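Local coordinates for protein alpha-glucosidase (PDB 5HQA) that hydrolyses alpha-glucosides as a member of glycoside hydrolase family 97, and is captured here with acarbose bound in a calcium-containing pocket, at residues S364-Q369 with T387-D392; G319-N324 with H356-G361. All blocks are in the same frame, centred on the assembly; numbering follows the deposited sequence. Where two conformers were deposited one is given.

Contact 1: residues S364-Q369 with T387-D392. With AC1 (4,6-dideoxy-4-{[(1S,4R,5S,6S)-4,5,6-trihydroxy-3-(hydroxymethyl)cyclohex-2-en-1-yl]amino}-alpha-D-glucopyranose), chain B.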
loop_
_atom_site.group_PDB
_atom_site.type_symbol
_atom_site.label_atom_id
_atom_site.label_comp_id
_atom_site.label_asym_id
_atom_site.label_seq_id
_atom_site.Cartn_x
_atom_site.Cartn_y
_atom_site.Cartn_z
ATOM N N SER A 364 -7.123 -17.187 15.031
ATOM C CA SER A 364 -8.298 -17.923 15.485
ATOM C C SER A 364 -8.875 -17.309 16.750
ATOM O O SER A 364 -10.097 -17.237 16.903
ATOM C CB SER A 364 -7.945 -19.391 15.716
ATOM O OG SER A 364 -7.599 -20.012 14.488
ATOM N N ASN A 365 -8.007 -16.862 17.663
ATOM C CA ASN A 365 -8.474 -16.149 18.846
ATOM C C ASN A 365 -9.191 -14.861 18.465
ATOM O O ASN A 365 -10.163 -14.466 19.119
ATOM C CB ASN A 365 -7.298 -15.851 19.778
ATOM C CG ASN A 365 -7.716 -15.065 21.007
ATOM O OD1 ASN A 365 -8.560 -15.511 21.781
ATOM N ND2 ASN A 365 -7.123 -13.890 21.198
ATOM N N TYR A 366 -8.720 -14.185 17.416
ATOM C CA TYR A 366 -9.414 -12.992 16.936
ATOM C C TYR A 366 -10.733 -13.365 16.273
ATOM O O TYR A 366 -11.775 -12.765 16.555
ATOM C CB TYR A 366 -8.516 -12.238 15.957
ATOM C CG TYR A 366 -9.051 -10.912 15.445
ATOM C CD1 TYR A 366 -9.887 -10.112 16.220
ATOM C CD2 TYR A 366 -8.695 -10.454 14.180
ATOM C CE1 TYR A 366 -10.360 -8.885 15.740
ATOM C CE2 TYR A 366 -9.153 -9.237 13.697
ATOM C CZ TYR A 366 -9.979 -8.460 14.478
ATOM O OH TYR A 366 -10.428 -7.264 13.972
ATOM N N ARG A 367 -10.701 -14.366 15.391
ATOM C CA ARG A 367 -11.895 -14.750 14.645
ATOM C C ARG A 367 -13.042 -15.119 15.581
ATOM O O ARG A 367 -14.198 -14.742 15.339
ATOM C CB ARG A 367 -11.558 -15.913 13.708
ATOM C CG ARG A 367 -12.762 -16.655 13.161
ATOM C CD ARG A 367 -13.399 -15.915 12.010
ATOM N NE ARG A 367 -12.647 -16.095 10.774
ATOM C CZ ARG A 367 -13.166 -16.507 9.622
ATOM N NH1 ARG A 367 -14.454 -16.783 9.521
ATOM N NH2 ARG A 367 -12.389 -16.623 8.562
ATOM N N LYS A 368 -12.747 -15.836 16.669
ATOM C CA LYS A 368 -13.831 -16.262 17.542
ATOM C C LYS A 368 -14.465 -15.094 18.281
ATOM O O LYS A 368 -15.637 -15.186 18.655
ATOM C CB LYS A 368 -13.347 -17.332 18.527
ATOM C CG LYS A 368 -12.561 -16.834 19.717
ATOM C CD LYS A 368 -11.894 -18.010 20.451
ATOM C CE LYS A 368 -10.957 -17.535 21.574
ATOM N NZ LYS A 368 -9.741 -18.405 21.735
ATOM N N GLN A 369 -13.740 -13.990 18.464
ATOM C CA GLN A 369 -14.264 -12.823 19.171
ATOM C C GLN A 369 -14.696 -11.704 18.234
ATOM O O GLN A 369 -15.216 -10.686 18.700
ATOM C CB GLN A 369 -13.216 -12.269 20.138
ATOM C CG GLN A 369 -12.671 -13.253 21.135
ATOM C CD GLN A 369 -11.647 -12.603 22.037
ATOM O OE1 GLN A 369 -11.947 -11.624 22.731
ATOM N NE2 GLN A 369 -10.421 -13.124 22.018
ATOM N N THR A 387 -6.078 -2.915 12.609
ATOM C CA THR A 387 -5.810 -4.307 12.952
ATOM C C THR A 387 -4.317 -4.591 12.852
ATOM O O THR A 387 -3.554 -3.839 12.238
ATOM C CB THR A 387 -6.584 -5.264 12.040
ATOM O OG1 THR A 387 -6.198 -5.036 10.676
ATOM C CG2 THR A 387 -8.102 -5.052 12.198
ATOM N N GLY A 388 -3.898 -5.682 13.473
ATOM C CA GLY A 388 -2.484 -6.007 13.529
ATOM C C GLY A 388 -2.279 -7.499 13.593
ATOM O O GLY A 388 -3.075 -8.225 14.192
ATOM N N TYR A 389 -1.197 -7.962 12.966
ATOM C CA TYR A 389 -0.912 -9.391 12.864
ATOM C C TYR A 389 0.575 -9.637 13.132
ATOM O O TYR A 389 1.292 -10.232 12.331
ATOM C CB TYR A 389 -1.340 -9.920 11.491
ATOM C CG TYR A 389 -2.829 -9.734 11.235
ATOM C CD1 TYR A 389 -3.333 -8.512 10.801
ATOM C CD2 TYR A 389 -3.728 -10.774 11.448
ATOM C CE1 TYR A 389 -4.694 -8.325 10.596
ATOM C CE2 TYR A 389 -5.099 -10.600 11.238
ATOM C CZ TYR A 389 -5.571 -9.372 10.809
ATOM O OH TYR A 389 -6.924 -9.183 10.586
ATOM N N VAL A 390 1.064 -9.181 14.286
ATOM C CA VAL A 390 2.504 -9.225 14.547
ATOM C C VAL A 390 2.928 -10.669 14.823
ATOM O O VAL A 390 2.558 -11.261 15.839
ATOM C CB VAL A 390 2.901 -8.299 15.701
ATOM C CG1 VAL A 390 4.385 -8.488 16.036
ATOM C CG2 VAL A 390 2.644 -6.859 15.309
ATOM N N ALA A 391 3.714 -11.232 13.910
ATOM C CA ALA A 391 4.354 -12.534 14.039
ATOM C C ALA A 391 5.373 -12.632 12.912
ATOM O O ALA A 391 5.220 -11.984 11.872
ATOM C CB ALA A 391 3.343 -13.691 13.952
ATOM N N ASP A 392 6.409 -13.439 13.126
ATOM C CA ASP A 392 7.417 -13.609 12.088
ATOM C C ASP A 392 6.802 -14.230 10.837
ATOM O O ASP A 392 5.736 -14.856 10.880
ATOM C CB ASP A 392 8.557 -14.495 12.579
ATOM C CG ASP A 392 9.473 -13.786 13.566
ATOM O OD1 ASP A 392 9.202 -12.608 13.930
ATOM O OD2 ASP A 392 10.465 -14.427 13.983
HETATM C C1 AC1 B . 7.613 -5.984 15.440
HETATM O O2 AC1 B . 7.804 -6.453 13.100
HETATM C C2 AC1 B . 6.883 -5.999 14.106
HETATM C C4A AC1 B . 1.613 -1.048 16.409
HETATM C C3 AC1 B . 6.317 -4.645 13.766
HETATM O O3 AC1 B . 5.698 -4.673 12.468
HETATM C C4 AC1 B . 5.350 -4.213 14.837
HETATM N N4A AC1 B . 4.523 -3.026 14.450
HETATM C C5 AC1 B . 6.303 -3.907 15.981
HETATM O O5 AC1 B . 6.858 -5.198 16.471
HETATM C C6 AC1 B . 5.688 -3.181 17.138
HETATM C C1B AC1 B . 3.044 -3.179 14.692
HETATM C C2B AC1 B . 2.234 -1.829 14.139
HETATM O O2B AC1 B . 2.680 -1.575 12.807
HETATM C C3B AC1 B . 2.401 -0.739 15.012
HETATM O O3B AC1 B . 1.871 0.501 14.481
HETATM O O4 AC1 B . 1.874 -0.026 17.352
HETATM C C5B AC1 B . 1.957 -2.328 16.981
HETATM C C7B AC1 B . 2.686 -3.442 16.046
HETATM C C6B AC1 B . 1.122 -2.807 18.181
HETATM O O6B AC1 B . -0.127 -3.194 17.701
#
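Tyr366 meets Tyr389 and Thr387 within the beta-alpha-beta unit of the TIM barrel formed by strand 352-358, helix 363-379 and strand 384-388, where the helix packs over the strand that follows it. The contact is small and buried, with 105 Å² covered in all, and a single aromatic ring supplies the whole helical side of it. Tyr389 brings its hydroxyl to the edge of that ring, close to the ring plane, with OH 3.8 Å from CE2 of Tyr366; the two side chains cross at about a right angle. At the far end of the ring, the methyl CG2 of Thr387 lies 3.7 Å from Tyr366 OH. The ring extends this far because its CG stands anti to the backbone N (chi1 -176°), which sends it out from the helix toward a segment whose nearest CA, that of Tyr389 just past the strand, is 10.1 Å from the CA of Tyr366.

The Tyr366 hydroxyl finds its polar partners elsewhere. It is hydrogen-bonded to His357 ND1 and to Asn422 ND2, so two neighbouring elements fix the end of a ring whose flank is held by van der Waals contact. Helix 413-428 closes in from beyond, its Asn422 touching both Thr387 and Tyr389 while Met415 packs on Tyr389. The Tyr389 side chain also comes within about 4 Å of that of the calcium ligand Glu437, nearest atoms considered. Past the strand end, the chain turns into the glycan pocket. There Val390 lays its two methyls against AC1: CG1 lies 4.0 Å from C2, and CG2 reaches within 3.5 Å of C7B in the unsaturated ring.

Contact 2: residues G319-N324 with H356-G361. With AC1 (4,6-dideoxy-4-{[(1S,4R,5S,6S)-4,5,6-trihydroxy-3-(hydroxymethyl)cyclohex-2-en-1-yl]amino}-alpha-D-glucopyranose), chain B.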
loop_
_atom_site.group_PDB
_atom_site.type_symbol
_atom_site.label_atom_id
_atom_site.label_comp_id
_atom_site.label_asym_id
_atom_site.label_seq_id
_atom_site.Cartn_x
_atom_site.Cartn_y
_atom_site.Cartn_z
ATOM N N GLY A 319 3.026 -8.044 30.147
ATOM C CA GLY A 319 4.141 -8.953 29.994
ATOM C C GLY A 319 4.897 -8.674 28.719
ATOM O O GLY A 319 5.411 -7.568 28.522
ATOM N N ASP A 320 4.955 -9.660 27.832
ATOM C CA ASP A 320 5.582 -9.506 26.524
ATOM C C ASP A 320 4.483 -9.733 25.488
ATOM O O ASP A 320 4.174 -10.879 25.147
ATOM C CB ASP A 320 6.742 -10.484 26.360
ATOM C CG ASP A 320 7.637 -10.135 25.183
ATOM O OD1 ASP A 320 7.186 -9.382 24.288
ATOM O OD2 ASP A 320 8.792 -10.620 25.152
ATOM N N TRP A 321 3.882 -8.644 24.995
ATOM C CA TRP A 321 2.669 -8.783 24.192
ATOM C C TRP A 321 2.919 -9.528 22.884
ATOM O O TRP A 321 1.973 -10.098 22.332
ATOM C CB TRP A 321 2.044 -7.408 23.916
ATOM C CG TRP A 321 2.906 -6.480 23.107
ATOM C CD1 TRP A 321 3.745 -5.515 23.590
ATOM C CD2 TRP A 321 3.014 -6.425 21.677
ATOM N NE1 TRP A 321 4.364 -4.863 22.550
ATOM C CE2 TRP A 321 3.933 -5.402 21.367
ATOM C CE3 TRP A 321 2.416 -7.134 20.628
ATOM C CZ2 TRP A 321 4.275 -5.078 20.054
ATOM C CZ3 TRP A 321 2.758 -6.807 19.324
ATOM C CH2 TRP A 321 3.679 -5.791 19.048
ATOM N N PHE A 322 4.164 -9.547 22.383
ATOM C CA PHE A 322 4.484 -10.313 21.176
ATOM C C PHE A 322 4.092 -11.778 21.326
ATOM O O PHE A 322 3.807 -12.450 20.328
ATOM C CB PHE A 322 5.985 -10.183 20.849
ATOM C CG PHE A 322 6.439 -10.941 19.599
ATOM C CD1 PHE A 322 6.866 -12.265 19.678
ATOM C CD2 PHE A 322 6.482 -10.313 18.359
ATOM C CE1 PHE A 322 7.293 -12.953 18.543
ATOM C CE2 PHE A 322 6.906 -11.003 17.216
ATOM C CZ PHE A 322 7.309 -12.316 17.312
ATOM N N PHE A 323 4.051 -12.285 22.560
ATOM C CA PHE A 323 3.743 -13.687 22.829
ATOM C C PHE A 323 2.333 -13.909 23.356
ATOM O O PHE A 323 2.008 -15.032 23.746
ATOM C CB PHE A 323 4.754 -14.271 23.824
ATOM C CG PHE A 323 6.165 -14.231 23.324
ATOM C CD1 PHE A 323 6.593 -15.128 22.361
ATOM C CD2 PHE A 323 7.050 -13.271 23.780
ATOM C CE1 PHE A 323 7.886 -15.079 21.874
ATOM C CE2 PHE A 323 8.344 -13.219 23.298
ATOM C CZ PHE A 323 8.761 -14.125 22.344
ATOM N N ASN A 324 1.479 -12.887 23.351
ATOM C CA ASN A 324 0.188 -12.978 24.017
ATOM C C ASN A 324 -0.974 -13.185 23.050
ATOM O O ASN A 324 -2.127 -12.947 23.429
ATOM C CB ASN A 324 -0.051 -11.729 24.866
ATOM C CG ASN A 324 0.891 -11.641 26.046
ATOM O OD1 ASN A 324 1.608 -12.594 26.352
ATOM N ND2 ASN A 324 0.885 -10.501 26.727
ATOM N N HIS A 356 -8.676 -0.655 17.886
ATOM C CA HIS A 356 -7.398 -1.329 17.671
ATOM C C HIS A 356 -7.533 -2.788 18.061
ATOM O O HIS A 356 -7.904 -3.091 19.200
ATOM C CB HIS A 356 -6.271 -0.680 18.475
ATOM C CG HIS A 356 -4.925 -1.255 18.168
ATOM N ND1 HIS A 356 -4.090 -1.763 19.140
ATOM C CD2 HIS A 356 -4.279 -1.421 16.989
ATOM C CE1 HIS A 356 -2.978 -2.204 18.574
ATOM N NE2 HIS A 356 -3.067 -2.006 17.269
ATOM N N HIS A 357 -7.206 -3.677 17.123
ATOM C CA HIS A 357 -7.274 -5.128 17.298
ATOM C C HIS A 357 -5.917 -5.701 16.901
ATOM O O HIS A 357 -5.724 -6.051 15.736
ATOM C CB HIS A 357 -8.382 -5.745 16.442
ATOM C CG HIS A 357 -9.768 -5.414 16.896
ATOM N ND1 HIS A 357 -10.869 -5.614 16.097
ATOM C CD2 HIS A 357 -10.235 -4.908 18.063
ATOM C CE1 HIS A 357 -11.958 -5.240 16.748
ATOM N NE2 HIS A 357 -11.600 -4.811 17.945
ATOM N N GLU A 358 -4.983 -5.796 17.847
ATOM C CA GLU A 358 -3.736 -6.517 17.612
ATOM C C GLU A 358 -3.931 -7.989 17.961
ATOM O O GLU A 358 -4.416 -8.315 19.049
ATOM C CB GLU A 358 -2.591 -5.932 18.444
ATOM C CG GLU A 358 -1.289 -6.739 18.351
ATOM C CD GLU A 358 -0.732 -6.804 16.928
ATOM O OE1 GLU A 358 -0.451 -5.737 16.335
ATOM O OE2 GLU A 358 -0.581 -7.925 16.387
ATOM N N THR A 359 -3.542 -8.876 17.044
ATOM C CA THR A 359 -3.707 -10.307 17.255
ATOM C C THR A 359 -2.433 -11.005 17.704
ATOM O O THR A 359 -2.509 -12.150 18.164
ATOM C CB THR A 359 -4.186 -10.985 15.970
ATOM O OG1 THR A 359 -3.142 -10.916 14.991
ATOM C CG2 THR A 359 -5.442 -10.297 15.430
ATOM N N SER A 360 -1.273 -10.358 17.561
ATOM C CA SER A 360 0.026 -11.021 17.711
ATOM C C SER A 360 0.055 -12.352 16.963
ATOM O O SER A 360 0.625 -13.342 17.425
ATOM C CB SER A 360 0.393 -11.216 19.182
ATOM O OG SER A 360 0.759 -9.979 19.757
ATOM N N GLY A 361 -0.585 -12.378 15.797
ATOM C CA GLY A 361 -0.507 -13.512 14.913
ATOM C C GLY A 361 -1.530 -14.605 15.139
ATOM O O GLY A 361 -1.650 -15.492 14.285
HETATM C C1 AC1 B . 7.613 -5.984 15.440
HETATM O O2 AC1 B . 7.804 -6.453 13.100
HETATM C C2 AC1 B . 6.883 -5.999 14.106
HETATM C C4A AC1 B . 1.613 -1.048 16.409
HETATM C C3 AC1 B . 6.317 -4.645 13.766
HETATM O O3 AC1 B . 5.698 -4.673 12.468
HETATM C C4 AC1 B . 5.350 -4.213 14.837
HETATM N N4A AC1 B . 4.523 -3.026 14.450
HETATM C C5 AC1 B . 6.303 -3.907 15.981
HETATM O O5 AC1 B . 6.858 -5.198 16.471
HETATM C C6 AC1 B . 5.688 -3.181 17.138
HETATM C C1B AC1 B . 3.044 -3.179 14.692
HETATM C C2B AC1 B . 2.234 -1.829 14.139
HETATM O O2B AC1 B . 2.680 -1.575 12.807
HETATM C C3B AC1 B . 2.401 -0.739 15.012
HETATM O O3B AC1 B . 1.871 0.501 14.481
HETATM O O4 AC1 B . 1.874 -0.026 17.352
HETATM C C5B AC1 B . 1.957 -2.328 16.981
HETATM C C7B AC1 B . 2.686 -3.442 16.046
HETATM C C6B AC1 B . 1.122 -2.807 18.181
HETATM O O6B AC1 B . -0.127 -3.194 17.701
HETATM O O HOH W 1 1.641 -14.500 20.237
#
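A hydroxyl-to-carbonyl bond between Ser360 and Trp321 ties the loop after strand 307-310 to the segment just past strand 352-358, at the C-terminal end of the TIM-barrel strands, where acarbose binds. Ser360 OG donates to Trp321 O over 2.8 Å, from 36° above the carbonyl plane. Asn324 N reaches the same oxygen from the opposite face, so two donors grip it. A water adds a second link, donating to Phe322 O (3.0 Å) and Ser360 O (3.2 Å). Ser360 OG also sits at the edge of the indole, 3.4 Å from CE3. With CG between the backbone N and the carbonyl carbon (chi1 63°), the Trp321 ring swings towards the ligand and sets CZ2 3.8 Å from C6 of AC1.

Glu358 works in two directions. Its OE1 accepts a hydrogen bond from O6B of AC1 (2.9 Å), while OE2 uses its anti lone pair for Ser360 N at 2.8 Å and also accepts one from Val390 N. These bonds fix the carboxylate's rotation, and its CG brushes CZ3 of Trp321. With an alanine here, the ligand's O6B and the amides of Ser360 and Val390 would probably be left without this acceptor, and the backbone at Ser360 set freer to shift.

Trp317 of the same loop and Trp280 of another meet the Trp321 ring. Strand 352-358 itself runs between strands 307-310 and 384-388, with helix 363-379 packed against His357 and Thr359.

Contacts 1 and 2 show how a barrel pocket is built from the ends of neighbouring strands and the loops that follow them. Their centres lie 8 Å apart, and they share the boundary between strands 352-358 and 384-388. Contact 1 works on the helix-facing side, and its reach to His357 (Tyr366 OH to ND1, 2.7 Å) ties helix 363-379 to the strand of contact 2. Nearer the pocket, Thr359 OG1 lies 2.8 Å from Gly388 O, a probable hydrogen bond, and accepts from Gly361 N in an ST turn. Both contacts end on AC1: Val390 from 387-392; Trp321, Glu358 and His356 (CE1 3.1 Å from O6B, at the ring edge) from contact 2. Glu358 OE2 packs 3.3 Å from Gly388 C, beside its bond to Val390.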